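Local coordinates for insecticidal crystal protein Cry7Cal (Bacillus thuringiensis, PDB 5ZI1) that acts as an insecticidal toxin active against a locust and, like other three-domain delta endotoxins, probably binds gut receptors and forms pores in the midgut membrane, at residues Glu64-Gln69 and Arg219-Ile224; Val211-Asn216 and Pro269-Ala274; Phe279-Asn284 and Glu437-Thr442; Ala313-His318 and Asp390-Ser395. All coordinates share one frame; numbering follows the deposited sequence.

Contact 1: residues Glu64-Gln69 and Arg219-Ile224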
loop_
_atom_site.group_PDB
_atom_site.type_symbol
_atom_site.label_atom_id
_atom_site.label_comp_id
_atom_site.label_asym_id
_atom_site.label_seq_id
_atom_site.Cartn_x
_atom_site.Cartn_y
_atom_site.Cartn_z
ATOM N N GLU A 64 -4.446 -12.533 15.321
ATOM C CA GLU A 64 -3.981 -13.368 16.434
ATOM C C GLU A 64 -2.816 -14.267 16.015
ATOM O O GLU A 64 -1.792 -14.340 16.705
ATOM C CB GLU A 64 -5.125 -14.227 16.979
ATOM C CG GLU A 64 -6.184 -13.495 17.756
ATOM C CD GLU A 64 -7.428 -14.335 17.913
ATOM O OE1 GLU A 64 -8.173 -14.121 18.886
ATOM O OE2 GLU A 64 -7.658 -15.232 17.067
ATOM N N ALA A 65 -2.954 -14.951 14.874
ATOM C CA ALA A 65 -1.900 -15.859 14.419
ATOM C C ALA A 65 -0.623 -15.104 14.080
ATOM O O ALA A 65 0.477 -15.566 14.396
ATOM C CB ALA A 65 -2.370 -16.662 13.200
ATOM N N LEU A 66 -0.754 -13.948 13.426
ATOM C CA LEU A 66 0.419 -13.201 12.980
ATOM C C LEU A 66 1.259 -12.717 14.151
ATOM O O LEU A 66 2.494 -12.774 14.099
ATOM C CB LEU A 66 -0.014 -12.009 12.134
ATOM C CG LEU A 66 -0.609 -12.255 10.756
ATOM C CD1 LEU A 66 -0.932 -10.897 10.148
ATOM C CD2 LEU A 66 0.347 -13.054 9.877
ATOM N N ILE A 67 0.616 -12.206 15.205
ATOM C CA ILE A 67 1.337 -11.608 16.328
ATOM C C ILE A 67 1.344 -12.498 17.555
ATOM O O ILE A 67 1.816 -12.067 18.614
ATOM C CB ILE A 67 0.777 -10.235 16.701
ATOM C CG1 ILE A 67 -0.623 -10.371 17.302
ATOM C CG2 ILE A 67 0.745 -9.393 15.514
ATOM C CD1 ILE A 67 -1.161 -9.048 17.816
ATOM N N ASN A 68 0.786 -13.702 17.464
ATOM C CA ASN A 68 0.906 -14.683 18.530
ATOM C C ASN A 68 0.333 -14.139 19.842
ATOM O O ASN A 68 1.012 -14.049 20.863
ATOM C CB ASN A 68 2.371 -15.106 18.678
ATOM C CG ASN A 68 2.537 -16.329 19.529
ATOM O OD1 ASN A 68 1.644 -17.177 19.598
ATOM N ND2 ASN A 68 3.682 -16.434 20.191
ATOM N N GLN A 69 -0.936 -13.742 19.785
ATOM C CA GLN A 69 -1.678 -13.363 20.981
ATOM C C GLN A 69 -3.149 -13.614 20.719
ATOM O O GLN A 69 -3.715 -13.069 19.766
ATOM C CB GLN A 69 -1.447 -11.897 21.363
ATOM C CG GLN A 69 -1.908 -11.581 22.784
ATOM C CD GLN A 69 -2.739 -10.309 22.883
ATOM O OE1 GLN A 69 -2.288 -9.216 22.523
ATOM N NE2 GLN A 69 -3.959 -10.445 23.386
ATOM N N ARG A 219 4.094 -7.569 8.218
ATOM C CA ARG A 219 4.181 -6.361 7.404
ATOM C C ARG A 219 3.370 -6.500 6.119
ATOM O O ARG A 219 2.589 -5.610 5.768
ATOM C CB ARG A 219 5.644 -6.050 7.091
ATOM C CG ARG A 219 5.851 -5.093 5.929
ATOM C CD ARG A 219 7.292 -4.573 5.906
ATOM N NE ARG A 219 8.253 -5.671 5.842
ATOM C CZ ARG A 219 9.541 -5.565 6.181
ATOM N NH1 ARG A 219 10.033 -4.386 6.613
ATOM N NH2 ARG A 219 10.340 -6.640 6.101
ATOM N N ARG A 220 3.516 -7.629 5.418
ATOM C CA ARG A 220 2.847 -7.772 4.128
ATOM C C ARG A 220 1.340 -7.782 4.293
ATOM O O ARG A 220 0.632 -7.005 3.646
ATOM C CB ARG A 220 3.298 -9.045 3.420
ATOM C CG ARG A 220 2.609 -9.229 2.094
ATOM C CD ARG A 220 3.131 -10.454 1.356
ATOM N NE ARG A 220 2.586 -11.684 1.925
ATOM C CZ ARG A 220 3.282 -12.533 2.676
ATOM N NH1 ARG A 220 4.564 -12.297 2.947
ATOM N NH2 ARG A 220 2.691 -13.622 3.147
ATOM N N GLU A 221 0.829 -8.639 5.176
ATOM C CA GLU A 221 -0.617 -8.759 5.328
ATOM C C GLU A 221 -1.236 -7.508 5.961
ATOM O O GLU A 221 -2.318 -7.081 5.542
ATOM C CB GLU A 221 -0.948 -10.008 6.138
ATOM C CG GLU A 221 -0.596 -11.337 5.386
ATOM C CD GLU A 221 -1.261 -12.543 6.016
ATOM O OE1 GLU A 221 -2.110 -12.339 6.912
ATOM O OE2 GLU A 221 -0.946 -13.700 5.629
ATOM N N MET A 222 -0.577 -6.908 6.965
ATOM C CA MET A 222 -1.159 -5.741 7.641
ATOM C C MET A 222 -1.049 -4.470 6.816
ATOM O O MET A 222 -1.831 -3.536 7.031
ATOM C CB MET A 222 -0.517 -5.507 9.010
ATOM C CG MET A 222 -0.685 -6.682 9.935
ATOM S SD MET A 222 -2.424 -7.053 10.216
ATOM C CE MET A 222 -2.819 -5.708 11.369
ATOM N N THR A 223 -0.084 -4.414 5.897
ATOM C CA THR A 223 -0.108 -3.382 4.870
ATOM C C THR A 223 -1.417 -3.441 4.097
ATOM O O THR A 223 -2.099 -2.416 3.922
ATOM C CB THR A 223 1.098 -3.568 3.949
ATOM O OG1 THR A 223 2.294 -3.335 4.709
ATOM C CG2 THR A 223 1.059 -2.615 2.759
ATOM N N ILE A 224 -1.803 -4.653 3.673
ATOM C CA ILE A 224 -3.035 -4.860 2.922
ATOM C C ILE A 224 -4.259 -4.665 3.808
ATOM O O ILE A 224 -5.259 -4.090 3.384
ATOM C CB ILE A 224 -3.034 -6.268 2.298
ATOM C CG1 ILE A 224 -1.938 -6.401 1.242
ATOM C CG2 ILE A 224 -4.411 -6.613 1.733
ATOM C CD1 ILE A 224 -1.857 -7.796 0.643
#
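Leu66 of one helix meets Glu221 and Met222 of another, and a single methyl carries most of the contact. Apolar packing comes first: Leu66 CD1 lies 4.1 Å from Met222 SD. The bend of the methionine at chi2 (-59°) carries the sulfur beside that methyl. The second kind is packing of a methyl on a carboxylate. Glu221 OE1 stands 3.7 Å from Leu66 CD1 and 3.9 Å from CD2, so the oxygen faces both branches of the leucine fork, while Glu221 CB also comes within 4.1 Å of CD1. The backbones stay well apart, with Leu66 CA and Glu221 CA 8.9 Å from each other. Glu62 OE2 comes close to Glu221 OE1, a like-charge pair that could favour protonation of one of them. In the helical N-terminal domain, this contact sets the end of helix 54-67 against helix 208-227, where Leu66 also packs on Arg217 and Phe218, while Met222 touches Tyr194 of helix 169-202 and Glu221 touches Ile14 of helix 13-26.

Contact 2: residues Val211-Asn216 and Pro269-Ala274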
loop_
_atom_site.group_PDB
_atom_site.type_symbol
_atom_site.label_atom_id
_atom_site.label_comp_id
_atom_site.label_asym_id
_atom_site.label_seq_id
_atom_site.Cartn_x
_atom_site.Cartn_y
_atom_site.Cartn_z
ATOM N N VAL A 211 12.213 -15.910 12.205
ATOM C CA VAL A 211 11.723 -14.730 12.896
ATOM C C VAL A 211 11.502 -13.614 11.894
ATOM O O VAL A 211 10.464 -12.944 11.909
ATOM C CB VAL A 211 12.686 -14.320 14.020
ATOM C CG1 VAL A 211 12.485 -12.860 14.381
ATOM C CG2 VAL A 211 12.454 -15.182 15.238
ATOM N N TRP A 212 12.439 -13.450 10.960
ATOM C CA TRP A 212 12.241 -12.483 9.889
ATOM C C TRP A 212 11.013 -12.814 9.053
ATOM O O TRP A 212 10.214 -11.926 8.735
ATOM C CB TRP A 212 13.465 -12.412 8.992
ATOM C CG TRP A 212 13.332 -11.259 8.105
ATOM C CD1 TRP A 212 13.611 -9.957 8.411
ATOM C CD2 TRP A 212 12.844 -11.262 6.763
ATOM N NE1 TRP A 212 13.348 -9.150 7.335
ATOM C CE2 TRP A 212 12.865 -9.920 6.311
ATOM C CE3 TRP A 212 12.392 -12.263 5.900
ATOM C CZ2 TRP A 212 12.459 -9.558 5.038
ATOM C CZ3 TRP A 212 11.994 -11.901 4.635
ATOM C CH2 TRP A 212 12.028 -10.561 4.211
ATOM N N GLU A 213 10.836 -14.085 8.692
ATOM C CA GLU A 213 9.702 -14.446 7.851
ATOM C C GLU A 213 8.383 -14.048 8.500
ATOM O O GLU A 213 7.510 -13.468 7.846
ATOM C CB GLU A 213 9.730 -15.942 7.548
ATOM C CG GLU A 213 8.563 -16.409 6.709
ATOM C CD GLU A 213 8.857 -17.748 6.015
ATOM O OE1 GLU A 213 9.757 -17.808 5.147
ATOM O OE2 GLU A 213 8.199 -18.749 6.353
ATOM N N ASN A 214 8.218 -14.357 9.789
ATOM C CA ASN A 214 6.983 -14.004 10.484
ATOM C C ASN A 214 6.835 -12.491 10.579
ATOM O O ASN A 214 5.726 -11.958 10.492
ATOM C CB ASN A 214 6.959 -14.611 11.885
ATOM C CG ASN A 214 6.895 -16.141 11.878
ATOM O OD1 ASN A 214 6.489 -16.767 10.892
ATOM N ND2 ASN A 214 7.286 -16.745 12.998
ATOM N N TYR A 215 7.949 -11.797 10.771
ATOM C CA TYR A 215 7.954 -10.346 10.784
ATOM C C TYR A 215 7.522 -9.800 9.425
ATOM O O TYR A 215 6.633 -8.948 9.336
ATOM C CB TYR A 215 9.356 -9.885 11.155
ATOM C CG TYR A 215 9.600 -8.392 11.098
ATOM C CD1 TYR A 215 9.949 -7.772 9.901
ATOM C CD2 TYR A 215 9.546 -7.616 12.260
ATOM C CE1 TYR A 215 10.222 -6.438 9.853
ATOM C CE2 TYR A 215 9.806 -6.254 12.221
ATOM C CZ TYR A 215 10.139 -5.673 11.022
ATOM O OH TYR A 215 10.402 -4.329 10.974
ATOM N N ASN A 216 8.098 -10.330 8.344
ATOM C CA ASN A 216 7.723 -9.832 7.031
ATOM C C ASN A 216 6.288 -10.198 6.681
ATOM O O ASN A 216 5.594 -9.425 6.001
ATOM C CB ASN A 216 8.678 -10.360 5.973
ATOM C CG ASN A 216 8.379 -9.789 4.613
ATOM O OD1 ASN A 216 8.557 -8.570 4.379
ATOM N ND2 ASN A 216 7.881 -10.650 3.702
ATOM N N PRO A 269 16.455 -29.840 5.223
ATOM C CA PRO A 269 15.936 -29.008 6.319
ATOM C C PRO A 269 15.239 -27.761 5.791
ATOM O O PRO A 269 15.359 -27.390 4.618
ATOM C CB PRO A 269 17.189 -28.646 7.131
ATOM C CG PRO A 269 18.288 -28.638 6.106
ATOM C CD PRO A 269 17.904 -29.654 5.031
ATOM N N ASP A 270 14.456 -27.140 6.676
ATOM C CA ASP A 270 13.973 -25.785 6.426
ATOM C C ASP A 270 15.145 -24.830 6.232
ATOM O O ASP A 270 16.190 -24.947 6.877
ATOM C CB ASP A 270 13.108 -25.294 7.579
ATOM C CG ASP A 270 11.781 -26.022 7.674
ATOM O OD1 ASP A 270 11.454 -26.793 6.756
ATOM O OD2 ASP A 270 11.056 -25.810 8.674
ATOM N N TRP A 271 14.958 -23.857 5.346
ATOM C CA TRP A 271 16.037 -22.919 5.069
ATOM C C TRP A 271 16.368 -22.018 6.266
ATOM O O TRP A 271 17.480 -21.478 6.305
ATOM C CB TRP A 271 15.694 -22.068 3.832
ATOM C CG TRP A 271 14.529 -21.114 4.036
ATOM C CD1 TRP A 271 13.223 -21.324 3.686
ATOM C CD2 TRP A 271 14.569 -19.815 4.654
ATOM N NE1 TRP A 271 12.454 -20.244 4.041
ATOM C CE2 TRP A 271 13.255 -19.302 4.634
ATOM C CE3 TRP A 271 15.589 -19.034 5.207
ATOM C CZ2 TRP A 271 12.935 -18.036 5.145
ATOM C CZ3 TRP A 271 15.268 -17.769 5.713
ATOM C CH2 TRP A 271 13.955 -17.293 5.681
ATOM N N TYR A 272 15.462 -21.873 7.246
ATOM C CA TYR A 272 15.631 -20.840 8.283
ATOM C C TYR A 272 17.000 -20.908 8.959
ATOM O O TYR A 272 17.689 -19.887 9.090
ATOM C CB TYR A 272 14.536 -20.933 9.347
ATOM C CG TYR A 272 13.126 -20.966 8.819
ATOM C CD1 TYR A 272 12.638 -19.945 8.018
ATOM C CD2 TYR A 272 12.270 -22.019 9.143
ATOM C CE1 TYR A 272 11.335 -19.979 7.543
ATOM C CE2 TYR A 272 10.970 -22.065 8.671
ATOM C CZ TYR A 272 10.512 -21.039 7.874
ATOM O OH TYR A 272 9.225 -21.081 7.399
ATOM N N GLY A 273 17.421 -22.110 9.382
ATOM C CA GLY A 273 18.707 -22.261 10.045
ATOM C C GLY A 273 19.890 -21.771 9.236
ATOM O O GLY A 273 20.935 -21.461 9.811
ATOM N N ALA A 274 19.746 -21.675 7.909
ATOM C CA ALA A 274 20.828 -21.189 7.057
ATOM C C ALA A 274 20.891 -19.668 6.956
ATOM O O ALA A 274 21.936 -19.134 6.563
ATOM C CB ALA A 274 20.697 -21.785 5.652
HETATM O O HOH W 1 10.142 -19.610 3.136
#
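Glu213 presents its carboxylate to two aromatic side chains, Trp271 and Tyr272, and each oxygen has its own task. Tyr272 OH donates a hydrogen bond of 2.8 Å to Glu213 OE2, arriving 44° out of the carboxylate plane. Glu213 OE1 instead sits at the edge of the indole, near its plane, 3.2 Å from Trp271 CZ2. One water adds to this first shell: it donates to Glu213 OE1 at 2.7 Å and accepts from Trp271 NE1 at 2.6 Å, so the indole N-H reaches the carboxylate indirectly. With CG anti to the backbone N (chi1 178°) and the chain extended beyond it, Glu213 reaches the loop. The carboxylate stands 75° from the phenol plane. Further out, Tyr272 CD1 lies 3.4 Å above one face of the Trp271 ring, so the two consecutive aromatic side chains pack on each other, and Arg217 NH1 makes a long, weak ion pair with Glu213 OE2. Pro257 touches the glutamate, and Thr261 touches both aromatic residues. The contact thereby joins helix 208-227 of the N-terminal domain to the loop between strand 252-254 and helix 279-286, with Trp271 also packing on Gln371 of strand 369-382.

Contact 3: residues Phe279-Asn284 and Glu437-Thr442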
loop_
_atom_site.group_PDB
_atom_site.type_symbol
_atom_site.label_atom_id
_atom_site.label_comp_id
_atom_site.label_asym_id
_atom_site.label_seq_id
_atom_site.Cartn_x
_atom_site.Cartn_y
_atom_site.Cartn_z
ATOM N N PHE A 279 19.147 -10.110 12.775
ATOM C CA PHE A 279 17.923 -9.655 12.127
ATOM C C PHE A 279 18.211 -8.534 11.132
ATOM O O PHE A 279 17.725 -8.558 9.993
ATOM C CB PHE A 279 16.927 -9.206 13.198
ATOM C CG PHE A 279 15.583 -8.811 12.667
ATOM C CD1 PHE A 279 15.361 -7.523 12.171
ATOM C CD2 PHE A 279 14.527 -9.705 12.700
ATOM C CE1 PHE A 279 14.120 -7.151 11.685
ATOM C CE2 PHE A 279 13.283 -9.339 12.224
ATOM C CZ PHE A 279 13.078 -8.055 11.721
ATOM N N VAL A 280 19.016 -7.547 11.539
ATOM C CA VAL A 280 19.233 -6.371 10.693
ATOM C C VAL A 280 19.888 -6.757 9.367
ATOM O O VAL A 280 19.655 -6.105 8.338
ATOM C CB VAL A 280 20.062 -5.314 11.450
ATOM C CG1 VAL A 280 21.485 -5.790 11.668
ATOM C CG2 VAL A 280 20.040 -3.985 10.717
ATOM N N LEU A 281 20.705 -7.814 9.360
ATOM C CA LEU A 281 21.340 -8.240 8.115
ATOM C C LEU A 281 20.306 -8.793 7.143
ATOM O O LEU A 281 20.284 -8.422 5.964
ATOM C CB LEU A 281 22.427 -9.269 8.400
ATOM C CG LEU A 281 23.607 -8.673 9.167
ATOM C CD1 LEU A 281 24.739 -9.696 9.302
ATOM C CD2 LEU A 281 24.093 -7.401 8.505
ATOM N N ILE A 282 19.411 -9.649 7.632
ATOM C CA ILE A 282 18.338 -10.159 6.788
ATOM C C ILE A 282 17.494 -9.013 6.250
ATOM O O ILE A 282 17.244 -8.914 5.042
ATOM C CB ILE A 282 17.480 -11.160 7.573
ATOM C CG1 ILE A 282 18.367 -12.245 8.193
ATOM C CG2 ILE A 282 16.428 -11.739 6.657
ATOM C CD1 ILE A 282 17.594 -13.306 8.997
ATOM N N GLU A 283 17.019 -8.142 7.152
ATOM C CA GLU A 283 16.151 -7.041 6.752
ATOM C C GLU A 283 16.821 -6.170 5.696
ATOM O O GLU A 283 16.204 -5.829 4.680
ATOM C CB GLU A 283 15.744 -6.213 7.985
ATOM C CG GLU A 283 14.934 -4.926 7.690
ATOM C CD GLU A 283 13.480 -5.183 7.282
ATOM O OE1 GLU A 283 13.107 -6.359 7.097
ATOM O OE2 GLU A 283 12.697 -4.203 7.141
ATOM N N ASN A 284 18.096 -5.826 5.897
ATOM C CA ASN A 284 18.735 -4.892 4.978
ATOM C C ASN A 284 18.990 -5.522 3.609
ATOM O O ASN A 284 18.986 -4.811 2.601
ATOM C CB ASN A 284 20.042 -4.352 5.573
ATOM C CG ASN A 284 19.811 -3.299 6.678
ATOM O OD1 ASN A 284 18.796 -2.592 6.694
ATOM N ND2 ASN A 284 20.765 -3.191 7.596
ATOM N N GLU A 437 17.187 -11.111 -1.852
ATOM C CA GLU A 437 17.559 -12.425 -1.370
ATOM C C GLU A 437 17.665 -12.380 0.147
ATOM O O GLU A 437 17.653 -11.310 0.771
ATOM C CB GLU A 437 18.877 -12.884 -1.976
ATOM C CG GLU A 437 20.032 -12.097 -1.464
ATOM C CD GLU A 437 21.288 -12.293 -2.265
ATOM O OE1 GLU A 437 22.362 -11.861 -1.786
ATOM O OE2 GLU A 437 21.203 -12.859 -3.381
ATOM N N ILE A 438 17.779 -13.578 0.717
ATOM C CA ILE A 438 18.005 -13.786 2.133
ATOM C C ILE A 438 19.502 -13.778 2.385
ATOM O O ILE A 438 20.250 -14.534 1.751
ATOM C CB ILE A 438 17.380 -15.111 2.591
ATOM C CG1 ILE A 438 15.862 -15.001 2.629
ATOM C CG2 ILE A 438 17.899 -15.501 3.950
ATOM C CD1 ILE A 438 15.351 -13.935 3.634
ATOM N N PHE A 439 19.938 -12.926 3.316
ATOM C CA PHE A 439 21.319 -12.928 3.779
ATOM C C PHE A 439 21.633 -14.266 4.442
ATOM O O PHE A 439 21.083 -14.593 5.496
ATOM C CB PHE A 439 21.533 -11.783 4.771
ATOM C CG PHE A 439 22.974 -11.435 4.994
ATOM C CD1 PHE A 439 23.858 -12.369 5.514
ATOM C CD2 PHE A 439 23.445 -10.160 4.691
ATOM C CE1 PHE A 439 25.200 -12.059 5.709
ATOM C CE2 PHE A 439 24.781 -9.825 4.900
ATOM C CZ PHE A 439 25.661 -10.778 5.410
ATOM N N LYS A 440 22.535 -15.029 3.849
ATOM C CA LYS A 440 22.804 -16.378 4.318
ATOM C C LYS A 440 23.997 -16.378 5.267
ATOM O O LYS A 440 24.966 -15.631 5.077
ATOM C CB LYS A 440 23.041 -17.322 3.133
ATOM C CG LYS A 440 22.037 -18.477 3.038
ATOM C CD LYS A 440 21.863 -19.051 1.620
ATOM C CE LYS A 440 23.188 -19.318 0.950
ATOM N NZ LYS A 440 23.674 -18.095 0.231
ATOM N N GLU A 441 23.905 -17.201 6.308
ATOM C CA GLU A 441 24.996 -17.385 7.256
ATOM C C GLU A 441 25.945 -18.492 6.830
ATOM O O GLU A 441 27.131 -18.444 7.174
ATOM C CB GLU A 441 24.442 -17.712 8.647
ATOM C CG GLU A 441 25.487 -17.840 9.752
ATOM C CD GLU A 441 24.846 -17.940 11.150
ATOM O OE1 GLU A 441 25.456 -17.478 12.146
ATOM O OE2 GLU A 441 23.717 -18.483 11.262
ATOM N N THR A 442 25.454 -19.476 6.079
ATOM C CA THR A 442 26.295 -20.593 5.671
ATOM C C THR A 442 25.851 -21.144 4.315
ATOM O O THR A 442 24.707 -20.966 3.887
ATOM C CB THR A 442 26.261 -21.705 6.726
ATOM O OG1 THR A 442 27.403 -22.551 6.569
ATOM C CG2 THR A 442 25.005 -22.536 6.581
HETATM O O HOH W 2 18.013 -10.822 3.475
#
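Helix 279-286, the short helix in the delta endotoxin middle domain, is met here by the loop that follows strand 430-437, with Ile282 CA and Phe439 CA only 5.1 Å apart. The clearest side-chain interaction is a CH-pi contact: Leu281 CB lies over one face of the Phe439 ring, 4.1 Å from its centroid and 18° off the normal. A chi1 of -163° sets that ring beside its own carbonyl carbon, which brings a face of it under Leu281 CB; Leu281 CD1 also comes to 4.1 Å from Phe439 CZ. Deeper in, Ile282 CG2 touches Ile438 CD1 at 3.9 Å, and Trp212 of helix 208-227 packs against both isoleucines. A water bridges the two backbones. It donates to Ile282 O at 2.6 Å and to Glu437 O at 2.8 Å, and accepts from Phe439 N at 2.9 Å. Between the two segments, then, dispersion contacts combine with a water shared by three backbone groups, while a salt bridge from Glu437 OE1 to Arg285 NH1 adds a direct charged link to the same helix.

Contact 4: residues Ala313-His318 and Asp390-Ser395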
loop_
_atom_site.group_PDB
_atom_site.type_symbol
_atom_site.label_atom_id
_atom_site.label_comp_id
_atom_site.label_asym_id
_atom_site.label_seq_id
_atom_site.Cartn_x
_atom_site.Cartn_y
_atom_site.Cartn_z
ATOM N N ALA A 313 20.541 -27.581 -9.922
ATOM C CA ALA A 313 21.099 -26.249 -10.072
ATOM C C ALA A 313 20.784 -25.403 -8.842
ATOM O O ALA A 313 19.800 -25.644 -8.136
ATOM C CB ALA A 313 20.558 -25.587 -11.335
ATOM N N ILE A 314 21.673 -24.438 -8.571
ATOM C CA ILE A 314 21.514 -23.411 -7.550
ATOM C C ILE A 314 21.935 -22.094 -8.182
ATOM O O ILE A 314 22.837 -22.056 -9.025
ATOM C CB ILE A 314 22.366 -23.670 -6.284
ATOM C CG1 ILE A 314 23.857 -23.621 -6.640
ATOM C CG2 ILE A 314 21.995 -24.989 -5.595
ATOM C CD1 ILE A 314 24.792 -23.690 -5.443
ATOM N N TRP A 315 21.295 -20.998 -7.757
ATOM C CA TRP A 315 21.681 -19.700 -8.300
ATOM C C TRP A 315 23.049 -19.321 -7.767
ATOM O O TRP A 315 23.337 -19.509 -6.588
ATOM C CB TRP A 315 20.692 -18.586 -7.925
ATOM C CG TRP A 315 19.279 -18.772 -8.350
ATOM C CD1 TRP A 315 18.700 -19.919 -8.793
ATOM C CD2 TRP A 315 18.255 -17.777 -8.355
ATOM N NE1 TRP A 315 17.376 -19.703 -9.074
ATOM C CE2 TRP A 315 17.079 -18.391 -8.823
ATOM C CE3 TRP A 315 18.222 -16.422 -8.025
ATOM C CZ2 TRP A 315 15.881 -17.704 -8.953
ATOM C CZ3 TRP A 315 17.031 -15.738 -8.161
ATOM C CH2 TRP A 315 15.878 -16.378 -8.620
ATOM N N THR A 316 23.897 -18.784 -8.643
ATOM C CA THR A 316 25.131 -18.156 -8.189
ATOM C C THR A 316 24.956 -16.653 -7.974
ATOM O O THR A 316 25.688 -16.046 -7.179
ATOM C CB THR A 316 26.238 -18.398 -9.213
ATOM O OG1 THR A 316 25.914 -17.706 -10.426
ATOM C CG2 THR A 316 26.366 -19.910 -9.535
ATOM N N GLY A 317 24.022 -16.040 -8.691
ATOM C CA GLY A 317 23.781 -14.614 -8.579
ATOM C C GLY A 317 22.559 -14.257 -9.391
ATOM O O GLY A 317 21.986 -15.093 -10.096
ATOM N N HIS A 318 22.156 -12.996 -9.283
ATOM C CA HIS A 318 21.064 -12.506 -10.109
ATOM C C HIS A 318 21.106 -10.988 -10.121
ATOM O O HIS A 318 21.796 -10.351 -9.321
ATOM C CB HIS A 318 19.706 -13.021 -9.626
ATOM C CG HIS A 318 19.182 -12.317 -8.412
ATOM N ND1 HIS A 318 19.582 -12.643 -7.133
ATOM C CD2 HIS A 318 18.278 -11.315 -8.284
ATOM C CE1 HIS A 318 18.942 -11.870 -6.272
ATOM N NE2 HIS A 318 18.144 -11.061 -6.944
ATOM N N ASP A 390 6.786 -16.877 -19.120
ATOM C CA ASP A 390 8.192 -17.167 -19.342
ATOM C C ASP A 390 8.755 -17.878 -18.116
ATOM O O ASP A 390 8.290 -17.673 -16.988
ATOM C CB ASP A 390 8.982 -15.900 -19.678
ATOM C CG ASP A 390 10.350 -16.222 -20.245
ATOM O OD1 ASP A 390 10.556 -17.403 -20.585
ATOM O OD2 ASP A 390 11.213 -15.329 -20.364
ATOM N N ALA A 391 9.755 -18.720 -18.350
ATOM C CA ALA A 391 10.235 -19.597 -17.292
ATOM C C ALA A 391 11.645 -20.065 -17.614
ATOM O O ALA A 391 12.157 -19.877 -18.719
ATOM C CB ALA A 391 9.302 -20.793 -17.093
ATOM N N PHE A 392 12.287 -20.617 -16.595
ATOM C CA PHE A 392 13.484 -21.423 -16.751
ATOM C C PHE A 392 13.313 -22.655 -15.884
ATOM O O PHE A 392 12.714 -22.592 -14.803
ATOM C CB PHE A 392 14.793 -20.679 -16.376
ATOM C CG PHE A 392 14.872 -20.220 -14.936
ATOM C CD1 PHE A 392 15.222 -21.098 -13.917
ATOM C CD2 PHE A 392 14.660 -18.890 -14.617
ATOM C CE1 PHE A 392 15.312 -20.675 -12.595
ATOM C CE2 PHE A 392 14.749 -18.450 -13.295
ATOM C CZ PHE A 392 15.070 -19.343 -12.285
ATOM N N SER A 393 13.812 -23.778 -16.384
ATOM C CA SER A 393 13.750 -25.054 -15.683
ATOM C C SER A 393 15.134 -25.672 -15.762
ATOM O O SER A 393 15.565 -26.102 -16.838
ATOM C CB SER A 393 12.698 -25.972 -16.287
ATOM O OG SER A 393 12.295 -26.939 -15.334
ATOM N N PHE A 394 15.839 -25.667 -14.637
ATOM C CA PHE A 394 17.201 -26.158 -14.552
ATOM C C PHE A 394 17.222 -27.539 -13.917
ATOM O O PHE A 394 16.255 -27.978 -13.290
ATOM C CB PHE A 394 18.067 -25.198 -13.748
ATOM C CG PHE A 394 18.257 -23.869 -14.398
ATOM C CD1 PHE A 394 18.345 -23.771 -15.775
ATOM C CD2 PHE A 394 18.340 -22.713 -13.634
ATOM C CE1 PHE A 394 18.515 -22.540 -16.383
ATOM C CE2 PHE A 394 18.521 -21.485 -14.227
ATOM C CZ PHE A 394 18.609 -21.396 -15.608
ATOM N N SER A 395 18.370 -28.199 -14.047
ATOM C CA SER A 395 18.473 -29.594 -13.648
ATOM C C SER A 395 18.092 -29.755 -12.189
ATOM O O SER A 395 18.352 -28.883 -11.359
ATOM C CB SER A 395 19.885 -30.125 -13.856
ATOM O OG SER A 395 20.585 -30.088 -12.624
#
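Ser395 O accepts the backbone hydrogen bond from Ala313 N at 2.9 Å, with an N-H...O angle of 156°. This bond ties two antiparallel sheets of the delta endotoxin middle domain, whose family belongs to the three-sheet beta-prism class: Ala313 lies on strand 312-324, and Ser395 comes just after strand 387-393. Next to it, Ala313 CB packs tightly on Phe394 CB at 3.5 Å. Between the sheets, Trp315 and Phe392 meet obliquely, their ring planes 66° apart. The indole CZ2 approaches the rim of the phenylalanine ring near its plane, 3.8 Å from Phe392 CZ. Phe392 CG lies between the backbone N and the carbonyl carbon (chi1 61°), and from there its ring points to the tryptophan. Phe394 packs on it as well: Phe392 CD1 stands 3.3 Å above one face of the Phe394 ring. Trp315 is held from elsewhere too: its NE1 hydrogen-bonds to Val373 O on strand 369-382, which fixes the rotation of the indole. Beyond the tryptophan, Thr316 and Gly317 both face Arg302 in a classic beta bulge, and Thr316 OG1 hydrogen-bonds to Thr337 O.

Contacts 1 and 2 both draw on helix 208-227, and their centres lie about 16 Å apart. Contact 3 continues from them on the middle-domain side. Arg219 NH1 of contact 1 forms a 2.7 Å salt bridge with Glu283 OE2 of contact 3, and the other oxygen, Glu283 OE1, is 2.8 Å from Trp212 NE1 of contact 2, so one glutamate links three contacts across the domain boundary. Contacts 2 and 3 are the closest pair, about 10 Å between centres, and also meet where Ala274 O lies 2.8 Å from Glu441 N, a probable hydrogen bond. Contact 4 is within the middle domain, about 32 Å from contact 1 between centres; it touches contact 3 where Glu437 OE2 packs on His318 CE1.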